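Local coordinates for protein CrRbcX-IIa (PDB 5BS1) that probably acts as an assembly chaperone for Rubisco in the green alga Chlamydomonas reinhardtii, working as an all-helical homodimer, at residues R31-Q36 / A83-E88; V19-L24 / D95-G100; D57-P62 / D69-A74. One frame throughout, in Å; residues are numbered along the deposited sequence.

Contact 1 (R31-Q36 / A83-E88); sequences RVVLEQ and ALRLME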
ATOM      1  N   ARG A  31      -8.045  -2.519  14.851  0.50 10.64           N
ATOM      2  CA  ARG A  31      -7.203  -3.252  15.795  0.50 11.70           C
ATOM      3  C   ARG A  31      -6.987  -2.488  17.068  0.50 11.20           C
ATOM      4  O   ARG A  31      -7.041  -3.074  18.148  0.50 11.38           O
ATOM      5  CB  ARG A  31      -5.848  -3.598  15.195  0.50 12.69           C
ATOM      6  CG  ARG A  31      -5.888  -4.656  14.128  0.50 14.09           C
ATOM      7  CD  ARG A  31      -4.450  -5.059  13.808  0.50 14.68           C
ATOM      8  NE  ARG A  31      -3.891  -5.956  14.843  0.50 14.58           N
ATOM      9  CZ  ARG A  31      -2.654  -5.908  15.342  0.50 15.47           C
ATOM     10  NH1 ARG A  31      -2.288  -6.806  16.253  0.50 15.29           N
ATOM     11  NH2 ARG A  31      -1.786  -4.980  14.969  0.50 15.39           N
ATOM     12  N   VAL A  32      -6.742  -1.186  16.963  1.00 11.10           N
ATOM     13  CA  VAL A  32      -6.565  -0.315  18.129  1.00 11.51           C
ATOM     14  C   VAL A  32      -7.787  -0.337  19.018  1.00 11.22           C
ATOM     15  O   VAL A  32      -7.681  -0.532  20.229  1.00 12.30           O
ATOM     16  CB  VAL A  32      -6.244   1.147  17.711  1.00 11.77           C
ATOM     17  CG1 VAL A  32      -6.414   2.137  18.866  1.00 12.72           C
ATOM     18  CG2 VAL A  32      -4.842   1.238  17.150  1.00 12.98           C
ATOM     19  N   VAL A  33      -8.951  -0.166  18.418  1.00 10.37           N
ATOM     20  CA  VAL A  33     -10.189  -0.118  19.164  1.00 10.44           C
ATOM     21  C   VAL A  33     -10.484  -1.476  19.786  1.00 10.66           C
ATOM     22  O   VAL A  33     -10.938  -1.539  20.912  1.00 11.51           O
ATOM     23  CB  VAL A  33     -11.340   0.418  18.277  1.00 10.49           C
ATOM     24  CG1 VAL A  33     -12.707   0.273  18.948  1.00 10.63           C
ATOM     25  CG2 VAL A  33     -11.090   1.897  17.961  1.00 10.10           C
ATOM     26  N   LEU A  34     -10.253  -2.561  19.061  1.00 10.58           N
ATOM     27  CA  LEU A  34     -10.516  -3.883  19.638  1.00 11.40           C
ATOM     28  C   LEU A  34      -9.687  -4.088  20.902  1.00 12.08           C
ATOM     29  O   LEU A  34     -10.195  -4.612  21.901  1.00 12.18           O
ATOM     30  CB  LEU A  34     -10.239  -5.001  18.646  1.00 12.49           C
ATOM     31  CG  LEU A  34     -10.690  -6.417  19.045  1.00 13.86           C
ATOM     32  CD1 LEU A  34     -12.192  -6.498  19.252  1.00 14.52           C
ATOM     33  CD2 LEU A  34     -10.274  -7.382  17.953  1.00 14.72           C
ATOM     34  N   GLU A  35      -8.424  -3.690  20.872  1.00 12.15           N
ATOM     35  CA  GLU A  35      -7.536  -3.861  22.017  1.00 14.73           C
ATOM     36  C   GLU A  35      -8.044  -3.035  23.189  1.00 14.57           C
ATOM     37  O   GLU A  35      -8.030  -3.487  24.346  1.00 15.73           O
ATOM     38  CB  GLU A  35      -6.111  -3.443  21.635  1.00 17.34           C
ATOM     39  CG  GLU A  35      -5.053  -3.599  22.716  1.00 21.83           C
ATOM     40  CD  GLU A  35      -3.641  -3.291  22.214  1.00 26.74           C
ATOM     41  OE1 GLU A  35      -3.168  -2.151  22.360  1.00 34.55           O
ATOM     42  OE2 GLU A  35      -2.982  -4.188  21.641  1.00 32.74           O
ATOM     43  N   GLN A  36      -8.484  -1.821  22.889  1.00 13.95           N
ATOM     44  CA  GLN A  36      -9.006  -0.922  23.912  1.00 15.93           C
ATOM     45  C   GLN A  36     -10.255  -1.471  24.571  1.00 16.10           C
ATOM     46  O   GLN A  36     -10.455  -1.264  25.766  1.00 17.61           O
ATOM     47  CB  GLN A  36      -9.257   0.455  23.310  1.00 16.18           C
ATOM     48  CG  GLN A  36      -7.949   1.176  23.033  1.00 17.40           C
ATOM     49  CD  GLN A  36      -8.139   2.486  22.298  1.00 18.78           C
ATOM     50  OE1 GLN A  36      -9.211   2.777  21.775  1.00 18.64           O
ATOM     51  NE2 GLN A  36      -7.079   3.289  22.248  1.00 19.98           N
ATOM     52  N   ALA A  83     -18.792   3.084  15.199  1.00  9.97           N
ATOM     53  CA  ALA A  83     -18.336   3.742  13.970  1.00  9.76           C
ATOM     54  C   ALA A  83     -17.704   5.094  14.249  1.00 10.03           C
ATOM     55  O   ALA A  83     -16.627   5.384  13.705  1.00 10.16           O
ATOM     56  CB  ALA A  83     -19.451   3.884  12.967  1.00  9.59           C
ATOM     57  N   LEU A  84     -18.306   5.905  15.125  1.00 10.34           N
ATOM     58  CA  LEU A  84     -17.700   7.191  15.478  1.00 11.31           C
ATOM     59  C   LEU A  84     -16.305   7.017  16.044  1.00 10.35           C
ATOM     60  O   LEU A  84     -15.392   7.766  15.715  1.00 11.26           O
ATOM     61  CB  LEU A  84     -18.551   7.985  16.452  1.00 13.30           C
ATOM     62  CG  LEU A  84     -19.892   8.524  15.976  1.00 16.69           C
ATOM     63  CD1 LEU A  84     -20.524   9.321  17.100  1.00 17.79           C
ATOM     64  CD2 LEU A  84     -19.796   9.360  14.727  1.00 16.91           C
ATOM     65  N   ARG A  85     -16.125   6.026  16.921  1.00  9.36           N
ATOM     66  CA  ARG A  85     -14.829   5.789  17.501  1.00  9.25           C
ATOM     67  C   ARG A  85     -13.789   5.329  16.462  1.00  8.87           C
ATOM     68  O   ARG A  85     -12.662   5.807  16.471  1.00  8.51           O
ATOM     69  CB  ARG A  85     -14.931   4.752  18.625  1.00  9.82           C
ATOM     70  CG  ARG A  85     -13.609   4.424  19.284  1.00 11.14           C
ATOM     71  CD  ARG A  85     -12.984   5.612  19.977  1.00 12.73           C
ATOM     72  NE  ARG A  85     -11.727   5.236  20.620  1.00 13.68           N
ATOM     73  CZ  ARG A  85     -10.698   6.046  20.806  1.00 15.25           C
ATOM     74  NH1 ARG A  85     -10.767   7.323  20.443  1.00 16.86           N
ATOM     75  NH2 ARG A  85      -9.577   5.589  21.351  1.00 16.71           N
ATOM     76  N   LEU A  86     -14.186   4.422  15.589  1.00  8.65           N
ATOM     77  CA  LEU A  86     -13.284   3.912  14.544  1.00  8.55           C
ATOM     78  C   LEU A  86     -12.894   5.066  13.613  1.00  8.74           C
ATOM     79  O   LEU A  86     -11.747   5.145  13.200  1.00  8.54           O
ATOM     80  CB  LEU A  86     -13.955   2.813  13.759  1.00  8.83           C
ATOM     81  CG  LEU A  86     -14.148   1.490  14.494  1.00  9.31           C
ATOM     82  CD1 LEU A  86     -15.146   0.613  13.758  1.00 10.00           C
ATOM     83  CD2 LEU A  86     -12.813   0.780  14.684  1.00 10.07           C
HETATM   84  N   MSE A  87     -13.861   5.920  13.287  1.00  9.44           N
HETATM   85  CA  MSE A  87     -13.604   7.112  12.437  1.00 10.18           C
HETATM   86  C   MSE A  87     -12.623   8.053  13.083  1.00 10.08           C
HETATM   87  O   MSE A  87     -11.716   8.539  12.429  1.00  8.48           O
HETATM   88  CB  MSE A  87     -14.915   7.829  12.129  1.00 12.56           C
HETATM   89  CG  MSE A  87     -15.567   7.056  11.004  1.00 14.15           C
HETATM   90 SE   MSE A  87     -17.136   7.893  10.166  1.00 23.07          SE
HETATM   91  CE  MSE A  87     -18.085   7.241  11.703  1.00 17.38           C
ATOM     92  N   GLU A  88     -12.792   8.312  14.380  1.00  9.73           N
ATOM     93  CA  GLU A  88     -11.909   9.192  15.130  1.00 10.99           C
ATOM     94  C   GLU A  88     -10.476   8.641  15.081  1.00  9.49           C
ATOM     95  O   GLU A  88      -9.517   9.383  14.870  1.00  8.92           O
ATOM     96  CB  GLU A  88     -12.427   9.305  16.585  1.00 13.83           C
ATOM     97  CG  GLU A  88     -11.528   9.982  17.609  1.00 17.90           C
ATOM     98  CD  GLU A  88     -12.202  10.106  18.992  1.00 21.94           C
ATOM     99  OE1 GLU A  88     -12.852   9.141  19.481  1.00 23.16           O
ATOM    100  OE2 GLU A  88     -12.104  11.190  19.603  1.00 28.46           O
TER
HETATM  101  O   HOH W   1     -11.764   2.608  21.944  1.00 16.70           O
HETATM  102  O   HOH W   2      -6.467   5.840  20.564  1.00 33.07           O

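Contact 2 (V19-L24 / D95-G100); sequences VALRSL and DEFEWG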
ATOM      1  N   VAL A  19      -5.514   5.294  -1.588  1.00  7.73           N
ATOM      2  CA  VAL A  19      -6.722   4.505  -1.234  1.00  7.93           C
ATOM      3  C   VAL A  19      -6.356   3.242  -0.457  1.00  8.05           C
ATOM      4  O   VAL A  19      -7.003   2.875   0.515  1.00  7.91           O
ATOM      5  CB  VAL A  19      -7.570   4.219  -2.485  1.00  8.44           C
ATOM      6  CG1 VAL A  19      -8.736   3.331  -2.134  1.00  8.86           C
ATOM      7  CG2 VAL A  19      -8.046   5.547  -3.058  1.00  8.38           C
ATOM      8  N   ALA A  20      -5.265   2.596  -0.862  1.00  8.16           N
ATOM      9  CA  ALA A  20      -4.763   1.430  -0.139  1.00  8.28           C
ATOM     10  C   ALA A  20      -4.381   1.816   1.289  1.00  8.37           C
ATOM     11  O   ALA A  20      -4.667   1.083   2.244  1.00  8.35           O
ATOM     12  CB  ALA A  20      -3.570   0.853  -0.861  1.00  8.39           C
ATOM     13  N   LEU A  21      -3.730   2.957   1.444  1.00  8.74           N
ATOM     14  CA  LEU A  21      -3.352   3.448   2.791  1.00  8.77           C
ATOM     15  C   LEU A  21      -4.604   3.723   3.620  1.00  8.67           C
ATOM     16  O   LEU A  21      -4.651   3.389   4.805  1.00  8.59           O
ATOM     17  CB  LEU A  21      -2.493   4.710   2.736  1.00  9.60           C
ATOM     18  CG  LEU A  21      -1.046   4.509   2.295  1.00 10.25           C
ATOM     19  CD1 LEU A  21      -0.431   5.842   2.001  1.00 11.21           C
ATOM     20  CD2 LEU A  21      -0.237   3.735   3.314  1.00 10.78           C
ATOM     21  N   ARG A  22      -5.633   4.293   3.000  1.00  8.18           N
ATOM     22  CA  ARG A  22      -6.873   4.556   3.721  1.00  8.51           C
ATOM     23  C   ARG A  22      -7.451   3.276   4.281  1.00  8.72           C
ATOM     24  O   ARG A  22      -7.937   3.251   5.420  1.00  8.70           O
ATOM     25  CB  ARG A  22      -7.881   5.278   2.801  1.00  8.98           C
ATOM     26  CG  ARG A  22      -7.487   6.746   2.540  1.00  9.67           C
ATOM     27  CD  ARG A  22      -8.657   7.639   2.170  1.00 10.66           C
ATOM     28  NE  ARG A  22      -9.615   7.500   3.243  1.00 11.13           N
ATOM     29  CZ  ARG A  22     -10.875   7.099   3.151  1.00 11.53           C
ATOM     30  NH1 ARG A  22     -11.523   6.841   4.285  1.00 11.54           N
ATOM     31  NH2 ARG A  22     -11.505   7.023   1.977  1.00 12.27           N
ATOM     32  N   SER A  23      -7.440   2.213   3.485  1.00  8.98           N
ATOM     33  CA  SER A  23      -7.927   0.900   3.962  1.00 10.26           C
ATOM     34  C   SER A  23      -7.050   0.374   5.076  1.00  9.68           C
ATOM     35  O   SER A  23      -7.526  -0.149   6.096  1.00  9.36           O
ATOM     36  CB  SER A  23      -8.004  -0.145   2.853  1.00 12.36           C
ATOM     37  OG  SER A  23      -9.042   0.153   1.956  1.00 16.14           O
ATOM     38  N   LEU A  24      -5.736   0.508   4.910  1.00  9.60           N
ATOM     39  CA  LEU A  24      -4.805   0.117   5.975  1.00  9.31           C
ATOM     40  C   LEU A  24      -5.104   0.854   7.287  1.00  9.00           C
ATOM     41  O   LEU A  24      -5.134   0.259   8.368  1.00  9.63           O
ATOM     42  CB  LEU A  24      -3.362   0.358   5.535  1.00  9.69           C
ATOM     43  CG  LEU A  24      -2.289   0.083   6.587  1.00  9.87           C
ATOM     44  CD1 LEU A  24      -2.267  -1.380   6.990  1.00 10.33           C
ATOM     45  CD2 LEU A  24      -0.912   0.543   6.140  1.00  9.46           C
ATOM     46  N   ASP A  95      -1.896  11.480  11.587  1.00  9.26           N
ATOM     47  CA  ASP A  95      -0.813  12.277  12.125  1.00  9.70           C
ATOM     48  C   ASP A  95       0.195  11.445  12.942  1.00 10.03           C
ATOM     49  O   ASP A  95       1.268  11.947  13.231  1.00 11.42           O
ATOM     50  CB  ASP A  95      -1.373  13.395  12.959  1.00 10.89           C
ATOM     51  CG  ASP A  95      -2.111  14.422  12.127  1.00 11.78           C
ATOM     52  OD1 ASP A  95      -1.796  14.588  10.942  1.00 13.18           O
ATOM     53  OD2 ASP A  95      -3.012  15.042  12.692  1.00 15.27           O
ATOM     54  N   GLU A  96      -0.143  10.198  13.241  0.50 10.05           N
ATOM     55  CA  GLU A  96       0.753   9.252  13.931  0.50 10.23           C
ATOM     56  C   GLU A  96       1.643   8.518  12.942  0.50  9.88           C
ATOM     57  O   GLU A  96       2.816   8.226  13.217  0.50  9.70           O
ATOM     58  CB  GLU A  96      -0.079   8.231  14.711  0.50 11.04           C
ATOM     59  CG  GLU A  96      -0.973   8.885  15.755  0.50 11.65           C
ATOM     60  CD  GLU A  96      -2.064   7.955  16.257  0.50 12.62           C
ATOM     61  OE1 GLU A  96      -1.807   6.728  16.395  0.50 14.89           O
ATOM     62  OE2 GLU A  96      -3.182   8.453  16.494  0.50 12.62           O
ATOM     63  N   PHE A  97       1.084   8.217  11.775  1.00  9.42           N
ATOM     64  CA  PHE A  97       1.775   7.406  10.765  1.00  8.93           C
ATOM     65  C   PHE A  97       3.041   8.119  10.319  1.00  8.50           C
ATOM     66  O   PHE A  97       3.046   9.317  10.051  1.00  8.44           O
ATOM     67  CB  PHE A  97       0.849   7.183   9.571  1.00  8.38           C
ATOM     68  CG  PHE A  97       1.378   6.260   8.507  1.00  8.48           C
ATOM     69  CD1 PHE A  97       1.462   4.889   8.722  1.00  8.17           C
ATOM     70  CD2 PHE A  97       1.721   6.739   7.254  1.00  8.05           C
ATOM     71  CE1 PHE A  97       1.884   4.042   7.736  1.00  8.66           C
ATOM     72  CE2 PHE A  97       2.158   5.899   6.275  1.00  7.89           C
ATOM     73  CZ  PHE A  97       2.268   4.540   6.511  1.00  8.01           C
ATOM     74  N   GLU A  98       4.121   7.361  10.253  1.00  9.20           N
ATOM     75  CA  GLU A  98       5.438   7.945   9.928  1.00 10.17           C
ATOM     76  C   GLU A  98       5.635   7.954   8.404  1.00  8.89           C
ATOM     77  O   GLU A  98       6.250   7.076   7.822  1.00  7.74           O
ATOM     78  CB  GLU A  98       6.538   7.189  10.665  1.00 11.71           C
ATOM     79  CG  GLU A  98       6.366   7.379  12.164  1.00 13.91           C
ATOM     80  CD  GLU A  98       7.326   6.581  13.016  1.00 18.49           C
ATOM     81  OE1 GLU A  98       8.469   6.472  12.616  1.00 23.90           O
ATOM     82  OE2 GLU A  98       6.948   6.123  14.113  1.00 22.35           O
ATOM     83  N   TRP A  99       5.105   8.981   7.779  1.00  8.73           N
ATOM     84  CA  TRP A  99       5.070   9.112   6.329  1.00  8.52           C
ATOM     85  C   TRP A  99       6.446   9.114   5.723  1.00  8.71           C
ATOM     86  O   TRP A  99       6.695   8.410   4.751  1.00  8.14           O
ATOM     87  CB  TRP A  99       4.362  10.430   5.936  1.00  9.09           C
ATOM     88  CG  TRP A  99       2.928  10.447   6.318  1.00  9.35           C
ATOM     89  CD1 TRP A  99       2.384  10.979   7.464  1.00  9.70           C
ATOM     90  CD2 TRP A  99       1.834   9.915   5.565  1.00  9.93           C
ATOM     91  NE1 TRP A  99       1.033  10.768   7.475  1.00 10.39           N
ATOM     92  CE2 TRP A  99       0.658  10.154   6.313  1.00 10.39           C
ATOM     93  CE3 TRP A  99       1.734   9.272   4.342  1.00 10.23           C
ATOM     94  CZ2 TRP A  99      -0.592   9.744   5.875  1.00 10.90           C
ATOM     95  CZ3 TRP A  99       0.467   8.855   3.902  1.00 11.01           C
ATOM     96  CH2 TRP A  99      -0.663   9.109   4.666  1.00 10.23           C
ATOM     97  N   GLY A 100       7.327   9.950   6.275  1.00  8.98           N
ATOM     98  CA  GLY A 100       8.648  10.062   5.687  1.00  9.45           C
ATOM     99  C   GLY A 100       9.425   8.771   5.771  1.00  9.28           C
ATOM    100  O   GLY A 100      10.056   8.371   4.795  1.00  9.49           O
TER

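Contact 3 (D57-P62 / D69-A74); sequences DFLGTP and DEWMAA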
ATOM      1  N   ASP A  57     -17.497  -9.177  15.149  1.00 19.95           N
ATOM      2  CA  ASP A  57     -18.263  -9.583  13.948  1.00 21.57           C
ATOM      3  C   ASP A  57     -17.718  -8.931  12.687  1.00 23.51           C
ATOM      4  O   ASP A  57     -17.466  -9.614  11.695  1.00 23.85           O
ATOM      5  CB  ASP A  57     -19.733  -9.204  14.047  1.00 23.10           C
ATOM      6  CG  ASP A  57     -20.528 -10.114  14.952  1.00 24.64           C
ATOM      7  OD1 ASP A  57     -20.072 -11.233  15.219  1.00 25.55           O
ATOM      8  OD2 ASP A  57     -21.627  -9.699  15.377  1.00 26.27           O
ATOM      9  N   PHE A  58     -17.530  -7.616  12.733  1.00 22.30           N
ATOM     10  CA  PHE A  58     -17.142  -6.874  11.542  1.00 22.69           C
ATOM     11  C   PHE A  58     -15.718  -7.126  11.117  1.00 22.93           C
ATOM     12  O   PHE A  58     -15.427  -7.077   9.920  1.00 22.85           O
ATOM     13  CB  PHE A  58     -17.408  -5.370  11.696  1.00 22.44           C
ATOM     14  CG  PHE A  58     -18.831  -5.004  11.444  1.00 23.48           C
ATOM     15  CD1 PHE A  58     -19.353  -5.049  10.162  1.00 24.75           C
ATOM     16  CD2 PHE A  58     -19.672  -4.653  12.486  1.00 24.65           C
ATOM     17  CE1 PHE A  58     -20.675  -4.748   9.925  1.00 25.61           C
ATOM     18  CE2 PHE A  58     -20.990  -4.340  12.252  1.00 24.98           C
ATOM     19  CZ  PHE A  58     -21.497  -4.388  10.967  1.00 24.96           C
ATOM     20  N   LEU A  59     -14.835  -7.453  12.054  1.00 23.29           N
ATOM     21  CA  LEU A  59     -13.503  -7.901  11.672  1.00 25.41           C
ATOM     22  C   LEU A  59     -13.491  -9.253  10.967  1.00 27.39           C
ATOM     23  O   LEU A  59     -12.520  -9.600  10.303  1.00 25.40           O
ATOM     24  CB  LEU A  59     -12.564  -7.905  12.859  1.00 25.12           C
ATOM     25  CG  LEU A  59     -12.154  -6.490  13.240  1.00 25.79           C
ATOM     26  CD1 LEU A  59     -11.387  -6.525  14.539  1.00 27.27           C
ATOM     27  CD2 LEU A  59     -11.329  -5.834  12.139  1.00 25.59           C
ATOM     28  N   GLY A  60     -14.586  -9.997  11.070  1.00 29.56           N
ATOM     29  CA  GLY A  60     -14.793 -11.179  10.235  1.00 32.28           C
ATOM     30  C   GLY A  60     -15.158 -10.891   8.783  1.00 35.76           C
ATOM     31  O   GLY A  60     -15.285 -11.830   7.999  1.00 36.06           O
ATOM     32  N   THR A  61     -15.348  -9.617   8.420  1.00 35.77           N
ATOM     33  CA  THR A  61     -15.688  -9.234   7.029  1.00 35.61           C
ATOM     34  C   THR A  61     -14.683  -8.284   6.333  1.00 33.34           C
ATOM     35  O   THR A  61     -14.107  -7.400   6.944  1.00 31.07           O
ATOM     36  CB  THR A  61     -17.065  -8.561   6.962  1.00 38.82           C
ATOM     37  OG1 THR A  61     -16.924  -7.197   7.352  1.00 38.03           O
ATOM     38  CG2 THR A  61     -18.065  -9.271   7.859  1.00 38.63           C
ATOM     39  N   PRO A  62     -14.500  -8.444   5.010  1.00 31.09           N
ATOM     40  CA  PRO A  62     -13.540  -7.635   4.284  1.00 32.14           C
ATOM     41  C   PRO A  62     -13.971  -6.193   4.107  1.00 33.87           C
ATOM     42  O   PRO A  62     -15.150  -5.906   3.957  1.00 35.57           O
ATOM     43  CB  PRO A  62     -13.494  -8.279   2.888  1.00 33.80           C
ATOM     44  CG  PRO A  62     -14.707  -9.129   2.782  1.00 33.56           C
ATOM     45  CD  PRO A  62     -15.158  -9.459   4.168  1.00 33.35           C
ATOM     46  N   ASP A  69     -14.531   2.471   3.425  1.00 13.14           N
ATOM     47  CA  ASP A  69     -15.747   3.279   3.702  1.00 13.30           C
ATOM     48  C   ASP A  69     -17.056   2.501   3.577  1.00 14.49           C
ATOM     49  O   ASP A  69     -17.992   2.802   4.300  1.00 15.02           O
ATOM     50  CB  ASP A  69     -15.778   4.518   2.824  1.00 13.54           C
ATOM     51  CG  ASP A  69     -14.597   5.438   3.077  1.00 13.92           C
ATOM     52  OD1 ASP A  69     -14.076   5.473   4.213  1.00 13.02           O
ATOM     53  OD2 ASP A  69     -14.216   6.161   2.148  1.00 13.08           O
ATOM     54  N   GLU A  70     -17.106   1.523   2.681  1.00 16.92           N
ATOM     55  CA  GLU A  70     -18.256   0.608   2.615  1.00 18.52           C
ATOM     56  C   GLU A  70     -18.373  -0.190   3.923  1.00 16.06           C
ATOM     57  O   GLU A  70     -19.471  -0.320   4.490  1.00 14.88           O
ATOM     58  CB  GLU A  70     -18.117  -0.350   1.429  1.00 21.28           C
ATOM     59  CG  GLU A  70     -19.331  -1.248   1.225  1.00 25.64           C
ATOM     60  CD  GLU A  70     -19.237  -2.182   0.033  1.00 29.89           C
ATOM     61  OE1 GLU A  70     -18.138  -2.649  -0.321  1.00 36.06           O
ATOM     62  OE2 GLU A  70     -20.307  -2.492  -0.517  1.00 34.55           O
ATOM     63  N   TRP A  71     -17.237  -0.695   4.375  1.00 15.11           N
ATOM     64  CA  TRP A  71     -17.143  -1.369   5.677  1.00 14.48           C
ATOM     65  C   TRP A  71     -17.606  -0.446   6.805  1.00 13.76           C
ATOM     66  O   TRP A  71     -18.391  -0.828   7.658  1.00 13.44           O
ATOM     67  CB  TRP A  71     -15.720  -1.849   5.885  1.00 15.68           C
ATOM     68  CG  TRP A  71     -15.483  -2.689   7.120  1.00 15.73           C
ATOM     69  CD1 TRP A  71     -15.615  -4.040   7.228  1.00 17.22           C
ATOM     70  CD2 TRP A  71     -14.987  -2.236   8.377  1.00 15.18           C
ATOM     71  NE1 TRP A  71     -15.297  -4.461   8.512  1.00 17.13           N
ATOM     72  CE2 TRP A  71     -14.892  -3.368   9.228  1.00 15.16           C
ATOM     73  CE3 TRP A  71     -14.649  -0.979   8.887  1.00 14.15           C
ATOM     74  CZ2 TRP A  71     -14.447  -3.280  10.535  1.00 14.92           C
ATOM     75  CZ3 TRP A  71     -14.196  -0.896  10.190  1.00 14.22           C
ATOM     76  CH2 TRP A  71     -14.098  -2.031  10.997  1.00 13.76           C
HETATM   77  N   MSE A  72     -17.134   0.795   6.791  1.00 11.81           N
HETATM   78  CA  MSE A  72     -17.460   1.723   7.863  1.00 12.43           C
HETATM   79  C   MSE A  72     -18.949   2.046   7.862  1.00 11.81           C
HETATM   80  O   MSE A  72     -19.538   2.180   8.912  1.00 12.20           O
HETATM   81  CB  MSE A  72     -16.620   2.999   7.719  1.00 12.54           C
HETATM   82  CG  MSE A  72     -16.766   3.910   8.934  1.00 13.87           C
HETATM   83 SE   MSE A  72     -16.031   3.101  10.557  1.00 15.95          SE
HETATM   84  CE  MSE A  72     -14.171   3.409  10.060  1.00 13.43           C
ATOM     85  N   ALA A  73     -19.552   2.188   6.692  1.00 12.40           N
ATOM     86  CA  ALA A  73     -20.975   2.472   6.612  1.00 13.22           C
ATOM     87  C   ALA A  73     -21.786   1.317   7.191  1.00 13.23           C
ATOM     88  O   ALA A  73     -22.767   1.547   7.870  1.00 14.13           O
ATOM     89  CB  ALA A  73     -21.369   2.695   5.166  1.00 14.00           C
ATOM     90  N   ALA A  74     -21.311   0.107   6.939  1.00 13.50           N
ATOM     91  CA  ALA A  74     -21.934  -1.107   7.515  1.00 13.77           C
ATOM     92  C   ALA A  74     -21.816  -1.131   9.027  1.00 13.50           C
ATOM     93  O   ALA A  74     -22.777  -1.464   9.729  1.00 13.92           O
ATOM     94  CB  ALA A  74     -21.332  -2.346   6.904  1.00 14.39           C
TER

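Contact 1 (R31-Q36 / A83-E88)
Val33 lays its CG2 methyl against the aliphatic root of Arg85, CG2 to Arg85 CG 3.8 Å, and meets the CD2 methyl of Leu86 with the same branch at 3.9 Å. These two contacts form the apolar half of a helix-helix crossing: segments 31-36 and 83-88 run with their N-to-C directions 124° apart and their axes 10.0 Å from each other. Leu55 and Val89 also pack on Val33, while Trp71 and Met72 of helix 69-78 cover Leu86. Nearer the surface Arg85 bends at chi2 (63°) and carries its guanidinium out to Gln36, where NH2 donates to Gln36 OE1 at 2.9 Å, nearly straight at 168°. Amide and guanidinium lie almost coplanar. One water bridges the same OE1 to Arg85 NE; a second takes a bond from Gln36 NE2 and a weak one from Arg85 NH2. Beyond, Arg85 NH1 forms a salt bridge to Glu88 OE1 at 2.9 Å, reaching it from above the carboxylate plane. Amide, water and carboxylate thus surround the guanidinium in its own plane, which should limit its rotation. The charge of Arg85 is probably balanced by Glu88 on its own helix, whereas the neutral amide supplies the direct polar link across to helix 13-38.

Contact 2 (V19-L24 / D95-G100)
At the break between helix 80-96 and the long C-terminal helix 99-121 of this RbcX fold, two aromatic side chains face helix 13-38 in a buried apolar cluster. Leu21 fills the meeting point with both of its methyls: CD2 reaches Phe97 CZ at 4.1 Å, and CD1 comes to Trp99 CZ3 at 3.7 Å. Both approaches are oblique to the rings. The forked end of Leu21 therefore divides between Phe97 of the linker and Trp99 at the start of helix 99-121, and no hydrogen bond crosses the contact. Phe97 and Trp99 also pack on one another, with Phe97 CD2 over the centre of the indole, 3.6 Å above its plane. Phe97 CG stands anti to the backbone N (chi1 -175°), which directs the ring toward helix 13-38, where Phe25 meets it as well. In sequence between the two aromatics, Glu98 is the centre of an inverse gamma turn and occupies the N-cap position of helix 99-121. The second subunit closes over this region: its Thr102 packs on Leu21, its Met103 on Trp99, and its Glu14 accepts a hydrogen bond from Glu98 N. The contact thus belongs to the dimer interior as well as to the monomer core. On the polar side of the indole, Trp99 NE1 donates to the backbone oxygen of Leu94, in the last turn of helix 80-96.

Contact 3 (D57-P62 / D69-A74)
Segment 57-62 leaves helix 46-59 and continues as an extended loop beside the first turns of helix 69-78, and the backbones come closest at Pro62 and Trp71, whose CA atoms are 7.4 Å apart. Trp71, with CG anti to the backbone N (chi1 -174°), reaches across with its indole: NE1 donates to the carbonyl oxygen of Phe58 at 3.0 Å and 167°. That oxygen lies in the indole plane, while the donor stands well above the plane of the carbonyl. The same Phe58 O also accepts from Thr61 N and from Thr61 OG1, the latter 3.0 Å away in the carbonyl plane, so three donors grip one oxygen near the C-terminal end of helix 46-59. Phe58 turns an edge toward the face of the indole, a T-shaped pair with planes at 82°. Its CB touches Trp71 CZ2 at 3.8 Å, and at the far side of the phenyl ring CE1 packs on Ala74 CB at 3.9 Å. Thr26 and Leu86 pack on Trp71, burying it between helices 13-38 and 80-96. The indole thus combines apolar packing with a directed N-H bond, which satisfies its one polar atom and should hold the ring's orientation against the loop.

Overall arrangement
From the N terminus, helix 13-38 supplies segment 19-24 and then 31-36, so contacts 2 and 1 begin on one helix. The chain goes on through helix 46-59 into contact 3, which closes the shortest loop, completed by 69-74 after a short helix-free linker. Helix 80-96 then closes contact 1, and its junction with helix 99-121 closes contact 2. The three loops are therefore concentric, 3 within 1 within 2, and none cross. Contacts 1 and 3 touch through Leu34 with Leu59 and through Leu86 and Met87 with Met72, joining four helices; Arg22 and Asp69 link contacts 2 and 3 by a salt bridge. Residues from all three reach the second subunit.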